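Local coordinates for protein putative adhesin (Bacteroides fragilis NCTC 9343, PDB 3PET) that probably takes part in cell adhesion as a lipoprotein whose right-handed beta-helix belongs to the family of putative auto-transporter adhesin head domains, at residues R14-K19 and N51-I56; T42-Y47 and M81-T86; P88-I93 and N105-D110; N165-A170 and T182-E187; V171-Q176 and G197-K202. All blocks are in the same frame, centred on the assembly; numbering follows the deposited sequence. Where two conformers were deposited one is given.

Contact 1 of 5, residues R14-K19 and N51-I56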
# COMPACT_ATOMS: atom_id res chain seq x y z
N ARG A 14 7.19 -14.46 28.12
CA ARG A 14 8.60 -14.25 28.43
C ARG A 14 8.77 -12.78 28.79
O ARG A 14 8.31 -11.89 28.07
CB ARG A 14 9.50 -14.68 27.26
CG ARG A 14 10.98 -14.59 27.56
CD ARG A 14 11.75 -15.44 26.58
NE ARG A 14 13.19 -15.18 26.64
CZ ARG A 14 14.09 -15.79 25.87
NH1 ARG A 14 13.71 -16.71 24.99
NH2 ARG A 14 15.38 -15.49 25.98
N ASP A 15 9.37 -12.53 29.95
CA ASP A 15 9.61 -11.18 30.43
C ASP A 15 11.07 -10.85 30.22
O ASP A 15 11.95 -11.61 30.64
CB ASP A 15 9.21 -11.06 31.91
CG ASP A 15 9.27 -9.65 32.46
OD1 ASP A 15 9.26 -8.70 31.67
OD2 ASP A 15 9.29 -9.50 33.70
N TYR A 16 11.33 -9.72 29.53
CA TYR A 16 12.68 -9.22 29.27
C TYR A 16 12.88 -7.94 30.06
O TYR A 16 12.20 -6.92 29.81
CB TYR A 16 12.91 -8.98 27.76
CG TYR A 16 12.50 -10.11 26.83
CD1 TYR A 16 11.16 -10.34 26.54
CD2 TYR A 16 13.45 -10.89 26.19
CE1 TYR A 16 10.76 -11.37 25.69
CE2 TYR A 16 13.07 -11.93 25.32
CZ TYR A 16 11.72 -12.14 25.05
OH TYR A 16 11.30 -13.15 24.20
N LYS A 17 13.78 -7.99 31.03
CA LYS A 17 14.09 -6.83 31.85
C LYS A 17 15.08 -5.98 31.08
O LYS A 17 16.30 -6.12 31.23
CB LYS A 17 14.62 -7.25 33.23
N VAL A 18 14.56 -5.18 30.16
CA VAL A 18 15.35 -4.33 29.27
C VAL A 18 15.67 -2.99 29.94
O VAL A 18 14.96 -2.56 30.86
CB VAL A 18 14.59 -4.13 27.93
CG1 VAL A 18 14.46 -5.43 27.16
CG2 VAL A 18 13.21 -3.50 28.14
N LYS A 19 16.73 -2.33 29.46
CA LYS A 19 17.11 -0.98 29.86
C LYS A 19 16.03 -0.01 29.39
O LYS A 19 15.30 -0.34 28.45
CB LYS A 19 18.45 -0.59 29.21
CG LYS A 19 19.68 -1.17 29.88
CD LYS A 19 20.91 -0.38 29.45
CE LYS A 19 22.19 -1.14 29.63
NZ LYS A 19 23.27 -0.54 28.81
N ASN A 51 8.24 -21.93 21.47
CA ASN A 51 9.24 -22.08 20.40
C ASN A 51 9.13 -20.95 19.35
O ASN A 51 10.05 -20.79 18.53
CB ASN A 51 9.13 -23.47 19.74
CG ASN A 51 7.78 -23.76 19.12
OD1 ASN A 51 6.76 -23.13 19.43
ND2 ASN A 51 7.76 -24.75 18.24
N ILE A 52 8.03 -20.18 19.37
CA ILE A 52 7.84 -19.05 18.46
C ILE A 52 8.37 -17.78 19.16
O ILE A 52 9.10 -16.99 18.56
CB ILE A 52 6.36 -18.93 17.98
CG1 ILE A 52 5.80 -20.28 17.42
CG2 ILE A 52 6.17 -17.77 17.01
CD1 ILE A 52 6.65 -21.01 16.31
N VAL A 53 8.08 -17.66 20.47
CA VAL A 53 8.59 -16.56 21.31
C VAL A 53 10.13 -16.56 21.26
O VAL A 53 10.74 -15.50 21.14
CB VAL A 53 8.06 -16.68 22.77
CG1 VAL A 53 8.80 -15.73 23.72
CG2 VAL A 53 6.55 -16.45 22.83
N ALA A 54 10.73 -17.77 21.28
CA ALA A 54 12.18 -17.98 21.25
C ALA A 54 12.83 -17.44 19.98
O ALA A 54 14.04 -17.21 19.99
CB ALA A 54 12.49 -19.47 21.42
N LEU A 55 12.05 -17.21 18.89
CA LEU A 55 12.57 -16.71 17.61
C LEU A 55 12.82 -15.18 17.63
O LEU A 55 13.44 -14.65 16.72
CB LEU A 55 11.62 -17.04 16.45
CG LEU A 55 11.31 -18.51 16.17
CD1 LEU A 55 10.35 -18.62 15.01
CD2 LEU A 55 12.57 -19.32 15.85
N ILE A 56 12.33 -14.48 18.65
CA ILE A 56 12.47 -13.02 18.71
C ILE A 56 13.75 -12.61 19.43
O ILE A 56 13.97 -12.97 20.58
CB ILE A 56 11.21 -12.36 19.33
CG1 ILE A 56 9.93 -12.75 18.50
CG2 ILE A 56 11.41 -10.80 19.42
CD1 ILE A 56 8.63 -12.25 19.02
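Val53 carries this contact, reaching with one methyl group towards both Arg14 and Tyr16 on strand 11-16. Its chi1 of 168° sets CG1 opposite the backbone N and points that branch at the strand. CG1 of Val53 lies 3.8 Å from CB of Arg14, so the aliphatic base of the arginine, not its charge, does the packing here. The same Val53 CG1 is 3.6 Å from OH of Tyr16: the hydroxyl end of the ring, rather than its face, meets the methyl. Ala54 follows with its CB turned from the strand, leaving its backbone to face the arginine. Arg14 runs extended from CG to NE, which carries NH1 to 4.2 Å from CA of Ala54, but Arg14 was modelled in two conformers and this approach is therefore doubtful. Val53 to Ile56 form a type I beta turn, closed by Ile56 N donating to Val53 O at 3.1 Å. The turn brings the backbone round so that O of Ile56 comes to 4.5 Å from OH of Tyr16, a loose approach. The two segments bury only 163 Å² between them and exchange no hydrogen bond, so the meeting is a small van der Waals contact. Strand 11-16 is joined by backbone bonds from Arg14 and Tyr16 to strand 43-47, and the tyrosine also packs on Leu44, Ile46 and Val58. Ile56 rests on Ile46 and Met81, which places the short helix 50-53 and its turn beside the antiparallel strands 11-16 and 43-47 at one end of the right-handed beta-helix.

Contact 2 of 5, residues T42-Y47 and M81-T86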
# COMPACT_ATOMS: atom_id res chain seq x y z
N THR A 42 9.94 0.25 33.02
CA THR A 42 10.20 -0.17 31.64
C THR A 42 10.05 -1.69 31.61
O THR A 42 10.58 -2.37 32.47
CB THR A 42 11.57 0.31 31.12
OG1 THR A 42 11.55 1.73 31.11
CG2 THR A 42 11.87 -0.18 29.71
N ASP A 43 9.28 -2.21 30.65
CA ASP A 43 9.08 -3.65 30.58
C ASP A 43 8.74 -4.11 29.17
O ASP A 43 8.19 -3.36 28.37
CB ASP A 43 7.99 -4.11 31.58
CG ASP A 43 7.97 -5.62 31.80
OD1 ASP A 43 9.07 -6.20 32.05
OD2 ASP A 43 6.89 -6.23 31.61
N LEU A 44 9.13 -5.35 28.87
CA LEU A 44 8.84 -6.02 27.62
C LEU A 44 8.40 -7.42 27.92
O LEU A 44 9.13 -8.17 28.58
CB LEU A 44 10.06 -6.02 26.67
CG LEU A 44 9.88 -6.86 25.38
CD1 LEU A 44 8.85 -6.24 24.42
CD2 LEU A 44 11.20 -7.07 24.69
N GLN A 45 7.19 -7.76 27.44
CA GLN A 45 6.66 -9.12 27.56
C GLN A 45 6.24 -9.61 26.22
O GLN A 45 5.62 -8.87 25.44
CB GLN A 45 5.49 -9.23 28.54
CG GLN A 45 5.83 -8.70 29.92
CD GLN A 45 4.78 -9.00 30.95
OE1 GLN A 45 3.58 -9.13 30.67
NE2 GLN A 45 5.24 -9.09 32.19
N ILE A 46 6.57 -10.87 25.94
CA ILE A 46 6.18 -11.51 24.68
C ILE A 46 5.41 -12.78 25.04
O ILE A 46 5.92 -13.64 25.76
CB ILE A 46 7.34 -11.74 23.69
CG1 ILE A 46 8.03 -10.36 23.35
CG2 ILE A 46 6.80 -12.39 22.38
CD1 ILE A 46 9.34 -10.40 22.56
N TYR A 47 4.17 -12.85 24.56
CA TYR A 47 3.26 -13.97 24.77
C TYR A 47 3.09 -14.78 23.50
O TYR A 47 2.93 -14.21 22.42
CB TYR A 47 1.90 -13.46 25.25
CG TYR A 47 0.86 -14.55 25.40
CD1 TYR A 47 0.77 -15.30 26.58
CD2 TYR A 47 -0.02 -14.86 24.36
CE1 TYR A 47 -0.16 -16.33 26.71
CE2 TYR A 47 -0.96 -15.89 24.49
CZ TYR A 47 -1.03 -16.61 25.68
OH TYR A 47 -1.95 -17.63 25.86
N MSE A 81 0.68 -14.76 18.99
CA MSE A 81 1.82 -13.87 19.29
C MSE A 81 1.35 -12.47 19.74
O MSE A 81 0.62 -11.81 19.00
CB MSE A 81 2.76 -13.73 18.08
CG MSE A 81 3.55 -15.00 17.77
SE MSE A 81 4.64 -15.65 19.28
CE MSE A 81 5.78 -14.16 19.46
N LYS A 82 1.72 -12.05 20.95
CA LYS A 82 1.37 -10.72 21.46
C LYS A 82 2.59 -10.11 22.13
O LYS A 82 3.19 -10.73 23.02
CB LYS A 82 0.16 -10.75 22.42
CG LYS A 82 -0.40 -9.37 22.68
CD LYS A 82 -1.14 -9.24 24.00
CE LYS A 82 -2.56 -9.74 23.92
NZ LYS A 82 -3.32 -9.50 25.18
N ILE A 83 2.97 -8.91 21.67
CA ILE A 83 4.12 -8.19 22.21
C ILE A 83 3.58 -7.01 23.03
O ILE A 83 2.90 -6.16 22.49
CB ILE A 83 5.09 -7.75 21.07
CG1 ILE A 83 5.62 -8.99 20.30
CG2 ILE A 83 6.24 -6.88 21.63
CD1 ILE A 83 6.15 -8.70 18.84
N THR A 84 3.89 -6.98 24.34
CA THR A 84 3.43 -5.95 25.25
C THR A 84 4.64 -5.14 25.67
O THR A 84 5.61 -5.69 26.22
CB THR A 84 2.65 -6.60 26.40
OG1 THR A 84 1.46 -7.15 25.83
CG2 THR A 84 2.25 -5.61 27.49
N ILE A 85 4.61 -3.83 25.37
CA ILE A 85 5.73 -2.93 25.65
C ILE A 85 5.27 -1.78 26.57
O ILE A 85 4.19 -1.23 26.39
CB ILE A 85 6.32 -2.38 24.31
CG1 ILE A 85 6.60 -3.51 23.28
CG2 ILE A 85 7.58 -1.53 24.57
CD1 ILE A 85 7.23 -3.02 21.89
N THR A 86 6.11 -1.43 27.55
CA THR A 86 5.81 -0.30 28.41
C THR A 86 7.09 0.42 28.77
O THR A 86 8.12 -0.21 29.01
CB THR A 86 4.91 -0.62 29.65
OG1 THR A 86 4.66 0.60 30.36
CG2 THR A 86 5.49 -1.64 30.57
O HOH W 1 5.27 -4.89 29.17
O HOH W 2 2.39 -9.95 25.64
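Leu44 and Ile85 stand side by side and point the same way, with CD1 of Leu44 3.7 Å from CG1 of Ile85. The same leucine methyl also reaches Ile83. Ile46 lies alongside that isoleucine, CG1 of Ile46 being 4.1 Å from CG1 of Ile83. At the end of this row sits Met81, a selenomethionine, whose chain bends at chi2 and chi3 and so returns CE to 3.6 Å from CG2 of Ile46. Beneath these side chains the backbones run antiparallel, the strand axes at 171°, and are held by six hydrogen bonds. The hydrogen-bonded pairs are Asp43 with Thr86, Gln45 with Thr84 and Tyr47 with Lys82; the straightest link, Tyr47 N to Lys82 O, has an N-H...O angle of 178°. The other face carries the polar groups. There CB of Asp43 meets CG2 of Thr86 at 3.7 Å, while OG1 of Thr86 is engaged by Thr35 O. One water donates to Lys82 O at 2.8 Å and also bonds OG1 of Thr84. The pairing is thus a two-faced beta ladder: Leu44, Ile83 and Ile85 pack on Leu67 of strand 64-69, and Ile46 on Tyr16, while the opposite face is partly hydrated.

Contact 3 of 5, residues P88-I93 and N105-D110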
# COMPACT_ATOMS: atom_id res chain seq x y z
N PRO A 88 8.29 4.77 30.45
CA PRO A 88 7.76 6.08 30.90
C PRO A 88 7.55 7.08 29.75
O PRO A 88 6.66 7.93 29.83
CB PRO A 88 8.84 6.57 31.88
CG PRO A 88 9.52 5.30 32.35
CD PRO A 88 9.61 4.51 31.06
N THR A 89 8.39 7.02 28.68
CA THR A 89 8.31 7.94 27.56
C THR A 89 8.41 7.22 26.22
O THR A 89 9.01 6.15 26.14
CB THR A 89 9.41 9.05 27.63
OG1 THR A 89 10.70 8.46 27.43
CG2 THR A 89 9.36 9.89 28.92
N LEU A 90 7.87 7.85 25.16
CA LEU A 90 7.97 7.34 23.80
C LEU A 90 8.01 8.49 22.80
O LEU A 90 7.10 9.32 22.79
CB LEU A 90 6.85 6.35 23.44
CG LEU A 90 7.08 5.54 22.15
CD1 LEU A 90 8.18 4.49 22.34
CD2 LEU A 90 5.81 4.88 21.70
N ASN A 91 9.08 8.52 21.97
CA ASN A 91 9.29 9.54 20.94
C ASN A 91 9.29 8.98 19.52
O ASN A 91 9.22 9.75 18.57
CB ASN A 91 10.63 10.26 21.18
CG ASN A 91 10.60 11.06 22.45
OD1 ASN A 91 11.37 10.79 23.36
ND2 ASN A 91 9.68 12.01 22.57
N GLY A 92 9.41 7.66 19.38
CA GLY A 92 9.46 7.08 18.05
C GLY A 92 9.06 5.63 17.96
O GLY A 92 9.33 4.83 18.85
N ILE A 93 8.38 5.31 16.85
CA ILE A 93 8.01 3.95 16.47
C ILE A 93 8.43 3.76 15.04
O ILE A 93 7.94 4.48 14.15
CB ILE A 93 6.52 3.54 16.69
CG1 ILE A 93 6.05 3.76 18.15
CG2 ILE A 93 6.31 2.04 16.29
CD1 ILE A 93 4.53 3.70 18.34
N ASN A 105 -4.36 3.28 25.40
CA ASN A 105 -4.72 4.11 26.53
C ASN A 105 -3.90 5.38 26.70
O ASN A 105 -3.78 5.88 27.81
CB ASN A 105 -4.69 3.25 27.81
CG ASN A 105 -5.78 2.22 27.77
OD1 ASN A 105 -6.98 2.53 27.71
ND2 ASN A 105 -5.39 0.96 27.71
N GLY A 106 -3.42 5.95 25.62
CA GLY A 106 -2.75 7.24 25.71
C GLY A 106 -1.25 7.31 25.70
O GLY A 106 -0.55 6.37 26.09
N LEU A 107 -0.76 8.46 25.25
CA LEU A 107 0.65 8.81 25.23
C LEU A 107 0.78 10.32 25.30
O LEU A 107 0.18 11.02 24.49
CB LEU A 107 1.39 8.26 23.99
CG LEU A 107 2.87 8.74 23.81
CD1 LEU A 107 3.79 8.25 24.95
CD2 LEU A 107 3.41 8.32 22.44
N THR A 108 1.54 10.80 26.29
CA THR A 108 1.88 12.22 26.44
C THR A 108 3.37 12.32 26.17
O THR A 108 4.18 11.71 26.87
CB THR A 108 1.48 12.77 27.82
OG1 THR A 108 0.08 12.59 27.99
CG2 THR A 108 1.83 14.25 27.96
N THR A 109 3.73 13.06 25.12
CA THR A 109 5.12 13.21 24.71
C THR A 109 5.32 14.58 24.09
O THR A 109 4.35 15.25 23.76
CB THR A 109 5.48 12.06 23.71
OG1 THR A 109 6.89 12.05 23.48
CG2 THR A 109 4.70 12.14 22.37
N ASP A 110 6.57 15.00 23.90
CA ASP A 110 6.83 16.26 23.21
C ASP A 110 6.75 16.01 21.69
O ASP A 110 5.91 16.60 21.02
CB ASP A 110 8.19 16.87 23.63
CG ASP A 110 9.34 15.89 23.88
OD1 ASP A 110 9.31 14.77 23.29
OD2 ASP A 110 10.26 16.23 24.66
O HOH W 3 6.73 10.42 26.25
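Leu90 and Leu107 meet with unequal parts of their side chains: CB of Leu90 is set against the fork of Leu107, 3.9 Å from its CD1. The other methyl of that fork, CD2 of Leu107, approaches the carbonyl O of Leu90 at 3.8 Å. This same carbonyl accepts the hydroxyl of Thr109, OG1 to Leu90 O at 2.8 Å. A chi1 of -170° carries OG1 of Thr109 to that place, but the donor stands above the carbonyl plane, 42° out of it. Further along, the Asn91 amide crosses the Asp110 carboxylate with their planes 28° apart. ND2 of Asn91 is 2.9 Å from OD1 of Asp110, yet the bond is strongly bent and therefore weak; the amide's main partner is the backbone O of Asn111. A water completes the junction, accepting from Leu90 N at 3.0 Å and donating to Thr108 O. The segments lead into strands 92-95 and 111-116, which pair in parallel on successive coils of the beta-helix. Chemically the junction divides in two: leucines fill the inner side beside Ile103 and Leu127, while the Thr109 hydroxyl, the Asn91 amide and a water meet backbone groups, and the Asp110 carboxylate takes a weak bond from the amide.

Contact 4 of 5, residues N165-A170 and T182-E187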
# COMPACT_ATOMS: atom_id res chain seq x y z
N ASN A 165 -9.87 12.80 14.09
CA ASN A 165 -10.03 13.04 15.54
C ASN A 165 -8.70 13.39 16.21
O ASN A 165 -8.60 13.36 17.44
CB ASN A 165 -10.70 11.87 16.23
CG ASN A 165 -12.09 11.65 15.70
OD1 ASN A 165 -12.82 12.60 15.44
ND2 ASN A 165 -12.45 10.40 15.47
N LEU A 166 -7.69 13.76 15.40
CA LEU A 166 -6.44 14.29 15.89
C LEU A 166 -6.49 15.79 15.64
O LEU A 166 -6.28 16.22 14.50
CB LEU A 166 -5.20 13.62 15.28
CG LEU A 166 -3.89 14.20 15.85
CD1 LEU A 166 -3.39 13.38 17.03
CD2 LEU A 166 -2.90 14.37 14.79
N ARG A 167 -6.87 16.56 16.68
CA ARG A 167 -7.00 18.03 16.59
C ARG A 167 -5.61 18.67 16.61
O ARG A 167 -4.93 18.60 17.63
CB ARG A 167 -7.88 18.58 17.75
CG ARG A 167 -9.35 18.17 17.68
CD ARG A 167 -9.87 17.69 19.03
NE ARG A 167 -9.89 16.23 19.14
CZ ARG A 167 -9.63 15.54 20.24
NH1 ARG A 167 -9.31 16.16 21.37
NH2 ARG A 167 -9.67 14.21 20.23
N ALA A 168 -5.19 19.26 15.48
CA ALA A 168 -3.88 19.91 15.38
C ALA A 168 -4.03 21.38 15.03
O ALA A 168 -4.98 21.74 14.33
CB ALA A 168 -3.02 19.21 14.33
N ASN A 169 -3.10 22.24 15.49
CA ASN A 169 -3.17 23.65 15.10
C ASN A 169 -2.66 23.82 13.68
O ASN A 169 -3.30 24.48 12.89
CB ASN A 169 -2.42 24.55 16.09
CG ASN A 169 -3.24 24.80 17.33
OD1 ASN A 169 -4.46 24.97 17.28
ND2 ASN A 169 -2.58 24.83 18.46
N ALA A 170 -1.52 23.20 13.36
CA ALA A 170 -0.90 23.26 12.03
C ALA A 170 -0.78 21.86 11.47
O ALA A 170 -0.32 20.94 12.16
CB ALA A 170 0.46 23.93 12.11
N THR A 182 -7.35 11.86 6.22
CA THR A 182 -8.40 12.63 6.89
C THR A 182 -7.70 13.29 8.05
O THR A 182 -6.93 12.63 8.74
CB THR A 182 -9.62 11.77 7.28
OG1 THR A 182 -10.11 11.12 6.11
CG2 THR A 182 -10.75 12.61 7.91
N CYS A 183 -7.84 14.62 8.19
CA CYS A 183 -7.11 15.33 9.24
C CYS A 183 -7.95 16.48 9.77
O CYS A 183 -9.12 16.62 9.41
CB CYS A 183 -5.74 15.79 8.74
SG CYS A 183 -5.82 16.87 7.29
N ASN A 184 -7.38 17.24 10.71
CA ASN A 184 -8.08 18.28 11.43
C ASN A 184 -7.11 19.41 11.76
O ASN A 184 -6.22 19.26 12.59
CB ASN A 184 -8.69 17.63 12.69
CG ASN A 184 -9.66 18.45 13.48
OD1 ASN A 184 -9.66 19.68 13.45
ND2 ASN A 184 -10.50 17.77 14.23
N ALA A 185 -7.29 20.55 11.08
CA ALA A 185 -6.42 21.71 11.19
C ALA A 185 -7.19 22.91 11.67
O ALA A 185 -8.11 23.36 10.99
CB ALA A 185 -5.80 22.00 9.82
N THR A 186 -6.85 23.43 12.86
CA THR A 186 -7.60 24.57 13.38
C THR A 186 -7.03 25.90 12.90
O THR A 186 -7.79 26.83 12.74
CB THR A 186 -7.71 24.55 14.92
OG1 THR A 186 -6.46 24.93 15.48
CG2 THR A 186 -8.16 23.20 15.47
N GLU A 187 -5.69 26.02 12.70
CA GLU A 187 -5.10 27.30 12.31
C GLU A 187 -4.51 27.32 10.88
O GLU A 187 -4.66 28.33 10.19
CB GLU A 187 -4.00 27.71 13.31
CG GLU A 187 -4.52 28.03 14.70
CD GLU A 187 -3.49 28.38 15.77
OE1 GLU A 187 -2.28 28.16 15.54
OE2 GLU A 187 -3.91 28.84 16.85
O HOH W 4 -5.12 16.15 12.02
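Asn169 and Glu187 lie side by side at a corner of the right-handed beta-helix, where strands 161-168 and 181-185 of successive coils run parallel and then turn. Their amide and carboxylate planes are stacked, 16° apart, and CB of Asn169 is 3.7 Å from OE1 of Glu187. The glutamate chain, extended beyond CG, brings its carboxylate alongside the amide, whose ND2 is bonded to Gln149 OE1. Across from it, the chi1 of 75° in Thr186 holds OG1 between its backbone N and carbonyl carbon, only 2.7 Å from OD1 of Asn169. Earlier in the strands Asn184 extends beside Arg167. With CG opposite the backbone N (chi1 -170°), its amide points along the arginine, and ND2 of Asn184, bonded to Gly164 O, comes to 3.7 Å from CG of Arg167. The arginine is bent at chi2 and chi3, and its NH2 makes a salt bridge with Glu145. A water accepts from Asn184 N and can donate to Leu166 O where the strands splay, before Ala168 N takes up a direct bond to Asn184 O at 3.1 Å. Thr186 N then bonds to Ala168 O. At the turn itself, Glu187 N donates to Asn169 O at 2.8 Å, in the carbonyl plane and on a lone pair.

Contact 5 of 5, residues V171-Q176 and G197-K202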
# COMPACT_ATOMS: atom_id res chain seq x y z
N VAL A 171 -1.22 21.68 10.23
CA VAL A 171 -1.13 20.38 9.57
C VAL A 171 -0.33 20.52 8.29
O VAL A 171 -0.53 21.47 7.54
CB VAL A 171 -2.55 19.76 9.30
CG1 VAL A 171 -2.48 18.54 8.38
CG2 VAL A 171 -3.26 19.40 10.60
N GLU A 172 0.57 19.55 8.04
CA GLU A 172 1.31 19.41 6.78
C GLU A 172 0.97 18.04 6.25
O GLU A 172 1.37 17.05 6.85
CB GLU A 172 2.82 19.62 6.95
CG GLU A 172 3.17 21.05 7.35
CD GLU A 172 4.29 21.23 8.37
OE1 GLU A 172 5.11 20.29 8.53
OE2 GLU A 172 4.34 22.31 8.99
N ALA A 173 0.13 17.96 5.22
CA ALA A 173 -0.30 16.67 4.70
C ALA A 173 0.08 16.46 3.25
O ALA A 173 -0.13 17.34 2.42
CB ALA A 173 -1.81 16.53 4.85
N SER A 174 0.64 15.28 2.93
CA SER A 174 0.99 14.94 1.56
C SER A 174 0.66 13.49 1.31
O SER A 174 1.02 12.64 2.12
CB SER A 174 2.45 15.26 1.25
OG SER A 174 2.80 14.81 -0.05
N SER A 175 -0.14 13.23 0.24
CA SER A 175 -0.59 11.89 -0.13
C SER A 175 0.10 11.50 -1.45
O SER A 175 -0.16 12.15 -2.47
CB SER A 175 -2.12 11.85 -0.22
OG SER A 175 -2.60 12.78 -1.18
N GLN A 176 1.04 10.51 -1.42
CA GLN A 176 1.85 10.10 -2.59
C GLN A 176 1.65 8.64 -3.01
O GLN A 176 2.13 8.25 -4.08
CB GLN A 176 3.33 10.32 -2.31
CG GLN A 176 3.75 11.76 -2.14
CD GLN A 176 5.21 11.82 -1.76
OE1 GLN A 176 5.56 11.66 -0.60
NE2 GLN A 176 6.09 11.94 -2.74
N GLY A 197 -5.84 9.27 -4.37
CA GLY A 197 -6.50 9.45 -3.09
C GLY A 197 -6.63 10.92 -2.78
O GLY A 197 -6.01 11.77 -3.44
N SER A 198 -7.41 11.21 -1.75
CA SER A 198 -7.80 12.56 -1.37
C SER A 198 -7.38 12.97 0.02
O SER A 198 -7.16 12.12 0.87
CB SER A 198 -9.32 12.68 -1.46
OG SER A 198 -9.74 12.37 -2.78
N ILE A 199 -7.33 14.29 0.25
CA ILE A 199 -7.06 14.86 1.58
C ILE A 199 -8.32 15.59 2.04
O ILE A 199 -8.82 16.48 1.35
CB ILE A 199 -5.79 15.76 1.62
CG1 ILE A 199 -4.52 14.95 1.22
CG2 ILE A 199 -5.64 16.43 3.00
CD1 ILE A 199 -3.26 15.75 0.93
N LYS A 200 -8.87 15.15 3.18
CA LYS A 200 -10.07 15.74 3.77
C LYS A 200 -9.68 16.36 5.10
O LYS A 200 -9.06 15.70 5.91
CB LYS A 200 -11.18 14.68 3.96
CG LYS A 200 -11.89 14.30 2.65
CD LYS A 200 -12.62 12.96 2.77
CE LYS A 200 -11.70 11.76 2.73
NZ LYS A 200 -12.46 10.48 2.78
N TYR A 201 -10.01 17.64 5.31
CA TYR A 201 -9.65 18.25 6.58
C TYR A 201 -10.83 18.92 7.26
O TYR A 201 -11.61 19.64 6.61
CB TYR A 201 -8.49 19.27 6.39
CG TYR A 201 -8.84 20.46 5.52
CD1 TYR A 201 -8.70 20.41 4.14
CD2 TYR A 201 -9.25 21.67 6.09
CE1 TYR A 201 -9.02 21.51 3.34
CE2 TYR A 201 -9.56 22.77 5.30
CZ TYR A 201 -9.44 22.69 3.93
OH TYR A 201 -9.78 23.78 3.16
N LYS A 202 -10.95 18.70 8.57
CA LYS A 202 -11.92 19.37 9.42
C LYS A 202 -11.28 20.69 9.85
O LYS A 202 -10.05 20.84 9.75
CB LYS A 202 -12.24 18.51 10.67
CG LYS A 202 -13.00 17.21 10.39
CD LYS A 202 -13.32 16.52 11.72
CE LYS A 202 -13.84 15.12 11.56
NZ LYS A 202 -13.96 14.43 12.88
O HOH W 5 -3.05 11.29 -3.35
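Ala173 points its methyl at Ile199, CB of Ala173 lying 4.3 Å from CG2 of the isoleucine. The isoleucine's other branch comes nearer to the backbone, with CD1 of Ile199 3.8 Å from O of Ala173. Next in sequence, Ser174 turns its side chain from the partner strand and offers its backbone alone: its CA is 4.4 Å from that same CD1 of Ile199. The two strands do not pair. Their axes pass 8.9 Å apart at 158°, as fits facing walls of the beta-helix, with strand 171-175 in the stack that includes 188-193 and strand 199-202 in the one that includes 181-185. Side chains therefore fill the interior between the walls, and Val193 packs on both Ser175 and Ile199. Ser175 again faces inward, and its OG is 3.7 Å from CD1 of Ile199, a polar atom set beside a methyl. The chi1 of 59° tucks OG between the backbone N and carbonyl carbon of Ser175 and brings it to a water at 2.7 Å. That water can donate in turn to O of Gly197, 3.0 Å away, bridging a gap the hydroxyl does not span directly. Gly197 adopts backbone angles at which any CB would press on the preceding carbonyl O.

From the N terminus, contact 1 closes a loop of 31 residues from strand 11-16 to helix 50-53. Contact 2 opens inside that loop, at strand 43-47, and closes beyond it at strand 82-87, so the two cross; they touch through Arg14 N to Ile46 O and through Ile56 on Met81. Contact 3 follows in series, linking two neighbouring coils, and meets contact 2 where Pro88 packs on Thr42. After further coils, contacts 4 and 5 cross: 171-176 lies within the loop closed by contact 4, and probable backbone bonds join Cys183 to Lys200 and Lys202. Contacts 1 and 2 thus tie one end of the solenoid, contacts 4 and 5 the other, their centres 32 to 39 Å apart.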